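Local coordinates for protein flavohemoglobin (Malassezia yamatoensis, PDB 6O0A) that probably detoxifies nitric oxide as a dioxygenase, reacting it with oxygen at heme while FAD passes on electrons from a nicotinamide cofactor, at residues Y341-Q345 / E346-D350; Q25-I28 / Q29-P33; T247-F250 / Q251-V255; T118-K121 / Y122-A126; V297-L300 / A301-S305. One frame throughout, in Å; residues are numbered along the deposited sequence.

Overall arrangement
From the N terminus, contact 2 comes first, in the opening turns of helix 25-53, and contact 4 follows in helix 115-131; both belong to the helical heme-binding part, and their centres are about 20 Å apart. Contact 3 then finishes helix 246-251 beside FAD, just before strand 258-262 of the antiparallel sheet. Contact 5 ends helix 290-302 of the parallel-sheet part, and contact 1 closes the loop between strands 336-343 and 351-352 of that same sheet. The five are strictly in series: none nests in or crosses another, and none touches another. Contacts 1 and 5 come within about 9 Å at their nearest atoms, whereas contacts 1 and 2 have centres about 51 Å apart.

Contact 1: Y341-Q345 / E346-D350; sequences YGTTQ and EKDGD
The carboxylate of Asp-350 turns OD2 to the backbone N of Tyr-341, which it meets with its anti lone pair at 2.8 Å in an almost straight bond (176°). The flat carbonyl group of Glu-346 is approached differently: Thr-343 OG1 comes to Glu-346 O from above the carbonyl plane, at 2.8 Å. As for a third flat group, the Asp-348 side chain crosses that of Thr-343 at about a right angle and brings its carboxylate OD1 to within 3.4 Å of Thr-343 CG2. The Tyr-341 ring leads away from the loop and forms a cation-pi pair with Arg-324.

Thr-343 is the hub. Its OG1 lies between the backbone N and carbonyl carbon (chi1 54°), which points it into the loop, where it also accepts from Gly-349 N at 2.9 Å. A water donates to Thr-343 O and accepts from Lys-347 NZ at 2.7 Å, joining the lysine's bent chain to the strand end.

Segment 346-350 thus runs back beside the end of strand 336-343 before strand 351-352 sets off parallel to it at the border of the sheet, in the probable NAD-binding part. One hydroxyl, giving its proton to Glu-346 O and receiving one from Gly-349, settles two backbone groups of an irregular loop at once, while the Asp-350 carboxylate supplies the acceptor for Tyr-341 N.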
# COMPACT_ATOMS: atom_id res chain seq x y z
N TYR A 341 11.55 0.70 -22.18
CA TYR A 341 10.75 1.85 -21.78
C TYR A 341 9.74 2.18 -22.88
O TYR A 341 10.10 2.25 -24.06
CB TYR A 341 11.62 3.08 -21.50
CG TYR A 341 11.94 3.23 -20.04
CD1 TYR A 341 13.00 2.54 -19.48
CD2 TYR A 341 11.15 4.03 -19.21
CE1 TYR A 341 13.30 2.65 -18.14
CE2 TYR A 341 11.45 4.15 -17.88
CZ TYR A 341 12.51 3.45 -17.34
OH TYR A 341 12.81 3.58 -16.00
N GLY A 342 8.50 2.40 -22.48
CA GLY A 342 7.47 2.89 -23.38
C GLY A 342 7.18 4.34 -23.04
O GLY A 342 7.11 4.70 -21.87
N THR A 343 7.04 5.18 -24.07
CA THR A 343 6.71 6.58 -23.87
C THR A 343 5.34 6.87 -24.46
O THR A 343 5.07 6.52 -25.61
CB THR A 343 7.79 7.51 -24.46
OG1 THR A 343 8.02 7.19 -25.84
CG2 THR A 343 9.08 7.36 -23.67
N THR A 344 4.47 7.50 -23.66
CA THR A 344 3.06 7.69 -23.98
C THR A 344 2.73 9.09 -24.49
O THR A 344 1.60 9.31 -24.96
CB THR A 344 2.20 7.38 -22.75
OG1 THR A 344 2.62 8.22 -21.66
CG2 THR A 344 2.39 5.93 -22.33
N GLN A 345 3.65 10.04 -24.38
CA GLN A 345 3.47 11.36 -24.98
C GLN A 345 4.53 11.61 -26.04
O GLN A 345 4.19 11.80 -27.21
CB GLN A 345 3.51 12.45 -23.90
CG GLN A 345 2.40 12.33 -22.87
CD GLN A 345 1.02 12.61 -23.45
OE1 GLN A 345 0.87 13.45 -24.34
NE2 GLN A 345 0.01 11.89 -22.96
N GLU A 346 5.80 11.62 -25.66
CA GLU A 346 6.86 11.71 -26.65
C GLU A 346 7.09 10.35 -27.29
O GLU A 346 6.56 9.32 -26.85
CB GLU A 346 8.15 12.24 -26.03
CG GLU A 346 7.98 13.71 -25.61
CD GLU A 346 9.27 14.37 -25.13
OE1 GLU A 346 10.38 13.86 -25.38
OE2 GLU A 346 9.15 15.44 -24.50
N LYS A 347 7.87 10.35 -28.37
CA LYS A 347 8.08 9.14 -29.15
C LYS A 347 9.51 8.64 -29.02
O LYS A 347 10.03 8.03 -29.96
CB LYS A 347 7.75 9.37 -30.62
CG LYS A 347 6.41 10.04 -30.88
CD LYS A 347 5.26 9.21 -30.38
CE LYS A 347 3.94 9.85 -30.78
NZ LYS A 347 2.83 9.40 -29.90
N ASP A 348 10.16 8.85 -27.87
CA ASP A 348 11.57 8.50 -27.73
C ASP A 348 11.81 7.19 -26.98
O ASP A 348 12.97 6.80 -26.79
CB ASP A 348 12.36 9.65 -27.08
CG ASP A 348 11.82 10.08 -25.71
OD1 ASP A 348 10.64 9.84 -25.39
OD2 ASP A 348 12.61 10.69 -24.95
N GLY A 349 10.75 6.48 -26.59
CA GLY A 349 10.92 5.22 -25.89
C GLY A 349 11.43 4.10 -26.78
O GLY A 349 11.49 4.19 -28.01
N ASP A 350 11.81 3.00 -26.13
CA ASP A 350 12.01 1.75 -26.87
C ASP A 350 10.77 1.40 -27.67
O ASP A 350 10.87 0.86 -28.78
CB ASP A 350 12.35 0.62 -25.91
CG ASP A 350 13.66 0.83 -25.21
OD1 ASP A 350 14.72 0.80 -25.89
OD2 ASP A 350 13.64 1.03 -23.98
O HOH W 1 3.65 8.35 -27.58

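Contact 2: Q25-I28 / Q29-P33; sequences QPVI and QATLP
Thr-31 folds its whole side chain against the carbonyl of Val-27, one turn earlier in the helix. Its CB lies 3.4 Å from Val-27 O. At the branch, the methyl CG2 comes slightly closer still to that oxygen and also faces the valine side chain, with Thr-31 CG2 and Val-27 CG1 4.4 Å apart. The other branch ends in the hydroxyl: chi1 of 62° sets it between the backbone N and the carbonyl carbon, and OG1 donates to Val-27 O over 2.7 Å. The backbone N of Thr-31 donates to the same oxygen at 3.0 Å. The two donors come from opposite faces of the carbonyl plane, so Val-27 O is gripped by two bonds. The hydroxyl is in turn bonded to the indole NE1 of Trp-143, which joins the turn to helix 137-163.

This is the beginning of the first long helix of a globin fold, lying against the last helix of the heme domain. Ordinary helical bonds precede the doubly used carbonyl, such as Gln-29 N to Gln-25 O at 2.9 Å. Beyond it, the bond from Leu-32 N to Ile-28 O is weak, and Pro-33 has no N-H to continue the series, where the helix kinks. Ile-28 turns its side chain inward onto Ala-142, Trp-143 and Val-146, and also reaches Ala-84 and Leu-88 of helix 75-89.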
# COMPACT_ATOMS: atom_id res chain seq x y z
N GLN A 25 -24.38 -16.91 11.20
CA GLN A 25 -24.30 -17.16 9.76
C GLN A 25 -25.56 -16.72 9.00
O GLN A 25 -25.45 -15.92 8.07
CB GLN A 25 -23.99 -18.64 9.50
CG GLN A 25 -22.53 -19.00 9.75
CD GLN A 25 -22.34 -20.49 10.02
OE1 GLN A 25 -23.12 -21.32 9.57
NE2 GLN A 25 -21.30 -20.82 10.77
N PRO A 26 -26.76 -17.20 9.36
CA PRO A 26 -27.94 -16.82 8.57
C PRO A 26 -28.26 -15.35 8.66
O PRO A 26 -28.81 -14.78 7.71
CB PRO A 26 -29.07 -17.66 9.19
CG PRO A 26 -28.43 -18.61 10.12
CD PRO A 26 -27.13 -18.02 10.53
N VAL A 27 -27.93 -14.70 9.77
CA VAL A 27 -28.18 -13.26 9.87
C VAL A 27 -27.27 -12.49 8.94
O VAL A 27 -27.70 -11.57 8.24
CB VAL A 27 -28.02 -12.80 11.33
CG1 VAL A 27 -28.30 -11.29 11.44
CG2 VAL A 27 -28.95 -13.60 12.25
N ILE A 28 -25.97 -12.84 8.93
CA ILE A 28 -25.03 -12.20 8.01
C ILE A 28 -25.45 -12.46 6.58
O ILE A 28 -25.46 -11.55 5.74
CB ILE A 28 -23.60 -12.69 8.27
CG1 ILE A 28 -23.15 -12.35 9.69
CG2 ILE A 28 -22.63 -12.07 7.26
CD1 ILE A 28 -23.30 -10.86 10.02
N GLN A 29 -25.81 -13.71 6.28
CA GLN A 29 -26.27 -14.08 4.95
C GLN A 29 -27.45 -13.22 4.50
O GLN A 29 -27.46 -12.70 3.38
CB GLN A 29 -26.66 -15.57 4.93
CG GLN A 29 -27.24 -16.04 3.61
CD GLN A 29 -26.19 -16.12 2.53
OE1 GLN A 29 -25.07 -16.59 2.76
NE2 GLN A 29 -26.53 -15.65 1.33
N ALA A 30 -28.44 -13.05 5.38
CA ALA A 30 -29.66 -12.34 5.00
C ALA A 30 -29.47 -10.83 4.93
O ALA A 30 -30.15 -10.17 4.14
CB ALA A 30 -30.79 -12.67 5.97
N THR A 31 -28.58 -10.26 5.73
CA THR A 31 -28.43 -8.81 5.81
C THR A 31 -27.23 -8.28 5.05
O THR A 31 -27.05 -7.06 4.98
CB THR A 31 -28.33 -8.37 7.28
OG1 THR A 31 -27.16 -8.95 7.86
CG2 THR A 31 -29.57 -8.81 8.05
N LEU A 32 -26.40 -9.15 4.48
CA LEU A 32 -25.23 -8.68 3.73
C LEU A 32 -25.59 -7.69 2.63
O LEU A 32 -24.89 -6.67 2.51
CB LEU A 32 -24.46 -9.88 3.15
CG LEU A 32 -22.99 -10.02 3.55
CD1 LEU A 32 -22.41 -11.31 2.99
CD2 LEU A 32 -22.15 -8.83 3.10
N PRO A 33 -26.64 -7.90 1.82
CA PRO A 33 -26.94 -6.89 0.79
C PRO A 33 -27.31 -5.53 1.37
O PRO A 33 -26.86 -4.50 0.86
CB PRO A 33 -28.12 -7.51 0.03
CG PRO A 33 -28.03 -8.97 0.30
CD PRO A 33 -27.53 -9.06 1.70

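Contact 3: T247-F250 / Q251-V255; sequences TTIF and QNQEV. With FAD (flavin-adenine dinucleotide), chain B.
Thr-247 and Gln-251 are joined by a regular helical bond, Gln-251 N to Thr-247 O at 2.9 Å, and the threonine at the near end of this turn holds the FAD phosphate. Its hydroxyl OG1 donates to FAD O1P at 2.7 Å, and its backbone N reaches the same O1P at 3.1 Å. With OG1 between the backbone N and carbonyl carbon (chi1 47°), hydroxyl and amide face the one oxygen together. The hydroxyl is also bonded to Asp-241 N, and FAD is also bonded by Glu-245 N and Met-246 N.

The next shell is the end of helix 246-251, where side chains take up the last carbonyls. Asn-252 folds back so that ND2 donates to Thr-248 O at 2.7 Å, the oxygen lying slightly out of its amide plane. Gln-253, bent at chi2 (-67°), lies alongside Ile-249 and puts NE2 3.0 Å from Ile-249 O, which lies in the glutamine amide plane. Asn-252 N reaches that oxygen from the opposite face of its carbonyl plane, at 3.3 Å. Farther out, Gln-251 NE2 bonds to Ile-238 O and Asp-185 O, and the Phe-250 ring packs on Ile-210 and Leu-259, fixing the helix to the antiparallel sheet of the FAD-binding domain.

The hydroxyl and backbone N-H of Thr-247, near the start of this short helix, thus share one phosphate oxygen, and the helix dipole would probably add to the hold on its negative charge.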
# COMPACT_ATOMS: atom_id res chain seq x y z
N THR A 247 2.21 16.08 -0.71
CA THR A 247 3.44 15.99 -1.51
C THR A 247 4.07 17.36 -1.74
O THR A 247 5.31 17.46 -1.74
CB THR A 247 3.20 15.27 -2.86
OG1 THR A 247 2.05 15.79 -3.50
CG2 THR A 247 3.04 13.78 -2.64
N THR A 248 3.28 18.42 -1.88
CA THR A 248 3.89 19.74 -1.96
C THR A 248 4.66 20.06 -0.69
O THR A 248 5.75 20.65 -0.76
CB THR A 248 2.83 20.81 -2.27
OG1 THR A 248 3.48 22.06 -2.52
CG2 THR A 248 1.83 20.95 -1.12
N ILE A 249 4.15 19.65 0.48
CA ILE A 249 4.82 19.92 1.74
C ILE A 249 6.12 19.12 1.85
O ILE A 249 7.16 19.67 2.22
CB ILE A 249 3.85 19.65 2.91
CG1 ILE A 249 2.76 20.73 2.89
CG2 ILE A 249 4.60 19.68 4.24
CD1 ILE A 249 1.60 20.49 3.85
N PHE A 250 6.08 17.83 1.50
CA PHE A 250 7.30 17.02 1.54
C PHE A 250 8.35 17.56 0.56
O PHE A 250 9.53 17.63 0.90
CB PHE A 250 6.99 15.56 1.21
CG PHE A 250 6.14 14.86 2.24
CD1 PHE A 250 6.47 14.91 3.59
CD2 PHE A 250 5.04 14.10 1.84
CE1 PHE A 250 5.70 14.23 4.54
CE2 PHE A 250 4.26 13.44 2.78
CZ PHE A 250 4.58 13.50 4.12
N GLN A 251 7.93 17.95 -0.65
CA GLN A 251 8.92 18.40 -1.63
C GLN A 251 9.49 19.76 -1.30
O GLN A 251 10.53 20.13 -1.86
CB GLN A 251 8.32 18.45 -3.04
CG GLN A 251 7.97 17.11 -3.62
CD GLN A 251 7.72 17.22 -5.11
OE1 GLN A 251 7.46 18.32 -5.63
NE2 GLN A 251 7.80 16.09 -5.82
N ASN A 252 8.86 20.53 -0.43
CA ASN A 252 9.39 21.84 -0.11
C ASN A 252 10.21 21.84 1.17
O ASN A 252 10.59 22.91 1.65
CB ASN A 252 8.27 22.87 -0.07
CG ASN A 252 7.89 23.35 -1.46
OD1 ASN A 252 8.31 24.43 -1.88
ND2 ASN A 252 7.15 22.53 -2.19
N GLN A 253 10.51 20.67 1.73
CA GLN A 253 11.41 20.59 2.87
C GLN A 253 12.84 20.91 2.45
O GLN A 253 13.31 20.43 1.41
CB GLN A 253 11.36 19.20 3.49
CG GLN A 253 9.99 18.77 3.93
CD GLN A 253 9.47 19.58 5.10
OE1 GLN A 253 10.16 19.77 6.10
NE2 GLN A 253 8.26 20.09 4.98
N GLU A 254 13.53 21.69 3.26
CA GLU A 254 14.92 22.01 2.96
C GLU A 254 15.84 20.97 3.58
O GLU A 254 15.50 20.32 4.57
CB GLU A 254 15.27 23.40 3.46
CG GLU A 254 14.40 24.48 2.84
CD GLU A 254 14.95 25.88 3.04
OE1 GLU A 254 15.10 26.31 4.20
OE2 GLU A 254 15.23 26.54 2.01
N VAL A 255 17.03 20.81 2.98
CA VAL A 255 18.04 19.96 3.60
C VAL A 255 18.25 20.40 5.03
O VAL A 255 18.38 21.60 5.32
CB VAL A 255 19.35 20.00 2.79
CG1 VAL A 255 20.48 19.37 3.61
CG2 VAL A 255 19.17 19.27 1.47
PA FAD B . -3.53 13.27 -1.07
O1A FAD B . -3.73 14.48 -0.23
O2A FAD B . -3.50 11.96 -0.33
O5B FAD B . -4.67 13.21 -2.19
C5B FAD B . -4.82 12.03 -3.00
C4B FAD B . -6.01 12.29 -3.89
O4B FAD B . -7.17 12.54 -3.06
C3B FAD B . -5.90 13.52 -4.77
O3B FAD B . -5.21 13.25 -5.99
C2B FAD B . -7.38 13.85 -5.04
O2B FAD B . -7.91 13.06 -6.10
C1B FAD B . -8.04 13.45 -3.71
N9A FAD B . -8.29 14.57 -2.82
C8A FAD B . -7.36 15.28 -2.11
N7A FAD B . -7.85 16.29 -1.44
C5A FAD B . -9.20 16.25 -1.72
C6A FAD B . -10.27 17.09 -1.37
N6A FAD B . -10.14 18.17 -0.60
N1A FAD B . -11.50 16.79 -1.86
C2A FAD B . -11.63 15.72 -2.64
N3A FAD B . -10.70 14.85 -3.05
C4A FAD B . -9.50 15.18 -2.56
N1 FAD B . 4.03 7.95 -4.07
C2 FAD B . 5.21 8.35 -4.64
O2 FAD B . 5.33 9.44 -5.21
N3 FAD B . 6.32 7.50 -4.58
C4 FAD B . 6.35 6.26 -3.98
O4 FAD B . 7.39 5.60 -3.96
C4X FAD B . 5.10 5.85 -3.38
N5 FAD B . 5.05 4.69 -2.79
C5X FAD B . 3.84 4.30 -2.21
C6 FAD B . 3.76 3.05 -1.59
C7 FAD B . 2.58 2.62 -0.99
C7M FAD B . 2.52 1.25 -0.36
C8 FAD B . 1.46 3.47 -0.99
C8M FAD B . 0.18 3.06 -0.31
C9 FAD B . 1.53 4.71 -1.62
C9A FAD B . 2.71 5.12 -2.24
N10 FAD B . 2.80 6.37 -2.89
C10 FAD B . 3.99 6.76 -3.48
C1' FAD B . 1.67 7.32 -2.88
C2' FAD B . 1.71 8.25 -1.68
O2' FAD B . 1.57 7.49 -0.48
C3' FAD B . 0.61 9.32 -1.75
O3' FAD B . -0.65 8.69 -1.94
C4' FAD B . 0.83 10.34 -2.86
O4' FAD B . 2.16 10.86 -2.76
C5' FAD B . -0.18 11.47 -2.83
O5' FAD B . -0.08 12.15 -1.56
P FAD B . -0.72 13.61 -1.46
O1P FAD B . -0.06 14.65 -2.31
O2P FAD B . -0.70 13.98 -0.00
O3P FAD B . -2.22 13.44 -1.95
O HOH W 2 12.23 18.46 -0.20

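Contact 4: T118-K121 / Y122-A126; sequences TVYK and YLFGA. With HEM (protoporphyrin IX containing Fe), chain C.
The rings of Tyr-120 and Phe-124 form an offset stack one helical turn apart, with centroids 4.3 Å from each other and planes inclined by 26°. The overlap is partial: Tyr-120 CE1 sits over the centre of the phenylalanine ring, 3.3 Å from Phe-124 CD1, whereas Phe-124 CB comes over the tyrosine face near its rim. Tyr-120 reaches this position with CG opposite its backbone N (chi1 177°), and its hydroxyl is bonded to Thr-144 OG1.

Around the helix, the Tyr-122 ring is met in another way, on one face and at one edge. The aliphatic part of Lys-121, extended throughout, runs side by side with it and points the same way; CG stands over the ring centre in a CH-pi contact, 4.2 Å from the Tyr-122 centroid. At the edge of that ring, in its plane, comes the methyl of Thr-118, with CG2 3.9 Å from Tyr-122 CE2. Thr-118 OG1 itself is bonded to Glu-115 OE1. The backbone keeps regular helical bonds, among them Leu-123 N to Val-119 O at 2.8 Å.

Val-119 faces the cofactor, its CG2 3.3 Å from the heme methyl CMC, while the Phe-124 side packs on Trp-143, Thr-144 and Tyr-147 of helix 137-163. Helix 115-131 thus puts one side to the porphyrin and another to the last helix of the domain, as the G helix does against the H helix in a globin fold.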
# COMPACT_ATOMS: atom_id res chain seq x y z
N THR A 118 -12.36 1.70 19.89
CA THR A 118 -12.82 3.02 19.44
C THR A 118 -13.59 2.91 18.13
O THR A 118 -14.69 3.45 18.00
CB THR A 118 -11.61 3.94 19.26
OG1 THR A 118 -10.82 3.91 20.46
CG2 THR A 118 -12.07 5.36 18.97
N VAL A 119 -13.01 2.21 17.15
CA VAL A 119 -13.68 2.07 15.87
C VAL A 119 -14.98 1.29 16.03
O VAL A 119 -16.00 1.65 15.43
CB VAL A 119 -12.73 1.43 14.84
CG1 VAL A 119 -13.50 0.80 13.68
CG2 VAL A 119 -11.81 2.51 14.32
N TYR A 120 -14.99 0.26 16.88
CA TYR A 120 -16.24 -0.46 17.10
C TYR A 120 -17.33 0.48 17.59
O TYR A 120 -18.45 0.48 17.08
CB TYR A 120 -16.05 -1.61 18.10
CG TYR A 120 -17.40 -2.27 18.35
CD1 TYR A 120 -17.91 -3.20 17.46
CD2 TYR A 120 -18.19 -1.91 19.44
CE1 TYR A 120 -19.15 -3.79 17.65
CE2 TYR A 120 -19.44 -2.48 19.64
CZ TYR A 120 -19.92 -3.42 18.74
OH TYR A 120 -21.16 -3.98 18.95
N LYS A 121 -17.01 1.30 18.59
CA LYS A 121 -18.00 2.19 19.19
C LYS A 121 -18.62 3.12 18.15
O LYS A 121 -19.85 3.19 18.01
CB LYS A 121 -17.35 3.00 20.31
CG LYS A 121 -18.28 4.02 20.89
CD LYS A 121 -17.63 4.80 22.01
CE LYS A 121 -18.65 5.77 22.61
NZ LYS A 121 -18.11 6.46 23.82
N TYR A 122 -17.78 3.84 17.40
CA TYR A 122 -18.33 4.83 16.48
C TYR A 122 -18.88 4.20 15.21
O TYR A 122 -19.87 4.70 14.67
CB TYR A 122 -17.27 5.89 16.17
CG TYR A 122 -16.97 6.63 17.45
CD1 TYR A 122 -17.93 7.48 18.00
CD2 TYR A 122 -15.82 6.39 18.17
CE1 TYR A 122 -17.71 8.11 19.20
CE2 TYR A 122 -15.59 7.02 19.38
CZ TYR A 122 -16.54 7.87 19.88
OH TYR A 122 -16.34 8.50 21.09
N LEU A 123 -18.29 3.09 14.75
CA LEU A 123 -18.85 2.43 13.58
C LEU A 123 -20.24 1.90 13.88
O LEU A 123 -21.19 2.11 13.11
CB LEU A 123 -17.93 1.30 13.11
CG LEU A 123 -18.47 0.52 11.91
CD1 LEU A 123 -18.69 1.47 10.74
CD2 LEU A 123 -17.46 -0.56 11.52
N PHE A 124 -20.40 1.21 15.01
CA PHE A 124 -21.70 0.61 15.28
C PHE A 124 -22.71 1.65 15.75
O PHE A 124 -23.91 1.45 15.54
CB PHE A 124 -21.52 -0.56 16.26
CG PHE A 124 -21.15 -1.84 15.55
CD1 PHE A 124 -19.90 -1.98 14.96
CD2 PHE A 124 -22.08 -2.86 15.40
CE1 PHE A 124 -19.56 -3.14 14.26
CE2 PHE A 124 -21.75 -4.03 14.71
CZ PHE A 124 -20.49 -4.17 14.14
N GLY A 125 -22.24 2.76 16.33
CA GLY A 125 -23.15 3.88 16.55
C GLY A 125 -23.70 4.43 15.25
O GLY A 125 -24.87 4.81 15.16
N ALA A 126 -22.86 4.51 14.22
CA ALA A 126 -23.32 5.01 12.92
C ALA A 126 -24.25 4.02 12.25
O ALA A 126 -25.21 4.42 11.57
CB ALA A 126 -22.12 5.32 12.02
CHA HEM C . -6.55 1.82 6.47
CHB HEM C . -9.58 -1.84 7.57
CHC HEM C . -9.32 -0.63 12.27
CHD HEM C . -6.86 3.37 11.07
C1A HEM C . -7.38 0.71 6.36
C2A HEM C . -7.70 0.00 5.14
C3A HEM C . -8.52 -1.01 5.45
C4A HEM C . -8.78 -0.97 6.87
CMA HEM C . -9.13 -2.04 4.47
CAA HEM C . -7.14 0.34 3.75
CBA HEM C . -5.84 -0.45 3.63
CGA HEM C . -5.15 -0.13 2.32
O1A HEM C . -4.97 1.08 2.02
O2A HEM C . -4.78 -1.08 1.59
C1B HEM C . -9.77 -1.85 8.94
C2B HEM C . -10.59 -2.79 9.69
C3B HEM C . -10.53 -2.44 10.99
C4B HEM C . -9.66 -1.29 11.10
CMB HEM C . -11.37 -3.93 9.02
CAB HEM C . -11.20 -3.11 12.21
CBB HEM C . -11.73 -4.35 12.21
C1C HEM C . -8.66 0.58 12.34
C2C HEM C . -8.47 1.35 13.54
C3C HEM C . -7.79 2.47 13.22
C4C HEM C . -7.54 2.43 11.79
CMC HEM C . -8.98 0.89 14.92
CAC HEM C . -7.35 3.66 14.11
CBC HEM C . -8.02 4.02 15.22
C1D HEM C . -6.57 3.28 9.73
C2D HEM C . -5.83 4.28 8.98
C3D HEM C . -5.75 3.88 7.72
C4D HEM C . -6.42 2.59 7.61
CMD HEM C . -5.27 5.59 9.59
CAD HEM C . -5.05 4.64 6.57
CBD HEM C . -6.13 5.19 5.65
CGD HEM C . -6.75 6.46 6.20
O1D HEM C . -5.99 7.38 6.61
O2D HEM C . -8.01 6.55 6.22
NA HEM C . -8.05 0.09 7.40
NB HEM C . -9.22 -0.95 9.83
NC HEM C . -8.08 1.25 11.28
ND HEM C . -6.90 2.26 8.86
FE HEM C . -7.85 0.50 9.39

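Contact 5: V297-L300 / A301-S305; sequences VEKL and AAQKS
Helix 290-302 keeps regular bonds such as Ala-301 N to Val-297 O at 2.9 Å and Gln-303 N to Lys-299 O at 2.9 Å, then closes in a Schellman motif: Lys-304 turns to positive phi (55°), Ser-305 N donates to Leu-300 O at 3.0 Å, and Lys-304 N bonds to Ala-301 O inside that loop.

The reversal brings Ser-305 back beside Leu-300. There the leucine branch CD2 lies against the serine side chain, 3.4 Å from Ser-305 OG and 3.6 Å from Ser-305 CB. Leu-300 CG lies opposite its carbonyl carbon (chi1 -72°), which leads this branch toward Ser-305. Ser-305 OG has its polar partner in Arg-307 N, through a weak bond. Elsewhere on the last turn, Lys-299 is bent at chi2 and chi4, so that it curls past the Gln-303 chain with CE 3.9 Å from Gln-303 CG; the two chains cross obliquely. The methyl of Ala-301 simply rests near the backbone, 3.4 Å from Val-297 O.

The helix is the crossover of the beta-alpha-beta unit between strands 281-286 and 308-315 in the parallel sheet of the probable NAD-binding domain. Leu-300 packs on Leu-281 of the first strand and on Leu-270 of helix 270-273, Val-297 meets Leu-283 and Leu-327, and the Schellman turn redirects the chain toward strand 308-315.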
# COMPACT_ATOMS: atom_id res chain seq x y z
N VAL A 297 15.18 -4.66 -8.39
CA VAL A 297 16.29 -4.88 -9.30
C VAL A 297 17.61 -4.74 -8.57
O VAL A 297 18.53 -5.53 -8.77
CB VAL A 297 16.18 -3.94 -10.51
CG1 VAL A 297 17.44 -4.06 -11.36
CG2 VAL A 297 14.97 -4.32 -11.34
N GLU A 298 17.73 -3.73 -7.69
CA GLU A 298 18.96 -3.56 -6.93
C GLU A 298 19.22 -4.77 -6.03
O GLU A 298 20.37 -5.21 -5.90
CB GLU A 298 18.89 -2.29 -6.08
CG GLU A 298 20.24 -1.88 -5.48
CD GLU A 298 20.53 -2.50 -4.11
OE1 GLU A 298 19.57 -2.80 -3.37
OE2 GLU A 298 21.72 -2.67 -3.78
N LYS A 299 18.18 -5.32 -5.41
CA LYS A 299 18.37 -6.48 -4.54
C LYS A 299 18.75 -7.71 -5.36
O LYS A 299 19.69 -8.44 -5.01
CB LYS A 299 17.10 -6.74 -3.72
CG LYS A 299 17.25 -7.89 -2.72
CD LYS A 299 18.35 -7.60 -1.71
CE LYS A 299 18.56 -8.77 -0.77
NZ LYS A 299 17.30 -9.21 -0.11
N LEU A 300 18.04 -7.95 -6.47
CA LEU A 300 18.39 -9.08 -7.33
C LEU A 300 19.83 -8.97 -7.83
O LEU A 300 20.54 -9.98 -7.93
CB LEU A 300 17.41 -9.16 -8.50
CG LEU A 300 15.99 -9.64 -8.20
CD1 LEU A 300 15.03 -9.17 -9.29
CD2 LEU A 300 15.95 -11.17 -8.04
N ALA A 301 20.28 -7.76 -8.12
CA ALA A 301 21.67 -7.59 -8.55
C ALA A 301 22.64 -7.90 -7.42
O ALA A 301 23.65 -8.58 -7.64
CB ALA A 301 21.88 -6.17 -9.08
N ALA A 302 22.35 -7.42 -6.21
CA ALA A 302 23.21 -7.73 -5.06
C ALA A 302 23.24 -9.23 -4.77
O ALA A 302 24.26 -9.76 -4.32
CB ALA A 302 22.72 -6.97 -3.83
N GLN A 303 22.14 -9.93 -5.03
CA GLN A 303 22.07 -11.37 -4.82
C GLN A 303 22.70 -12.17 -5.94
O GLN A 303 22.77 -13.40 -5.83
CB GLN A 303 20.61 -11.82 -4.68
CG GLN A 303 19.90 -11.29 -3.46
CD GLN A 303 18.43 -11.67 -3.46
OE1 GLN A 303 17.89 -12.08 -4.48
NE2 GLN A 303 17.79 -11.53 -2.31
N LYS A 304 23.16 -11.52 -7.02
CA LYS A 304 23.67 -12.20 -8.21
C LYS A 304 22.64 -13.20 -8.75
O LYS A 304 22.95 -14.35 -9.06
CB LYS A 304 25.01 -12.89 -7.90
CG LYS A 304 25.93 -12.06 -7.01
CD LYS A 304 27.15 -11.56 -7.75
CE LYS A 304 27.99 -10.65 -6.86
NZ LYS A 304 28.29 -11.29 -5.54
N SER A 305 21.41 -12.72 -8.89
CA SER A 305 20.30 -13.57 -9.31
C SER A 305 20.51 -14.10 -10.72
O SER A 305 20.91 -13.36 -11.62
CB SER A 305 18.98 -12.80 -9.24
OG SER A 305 17.88 -13.66 -9.43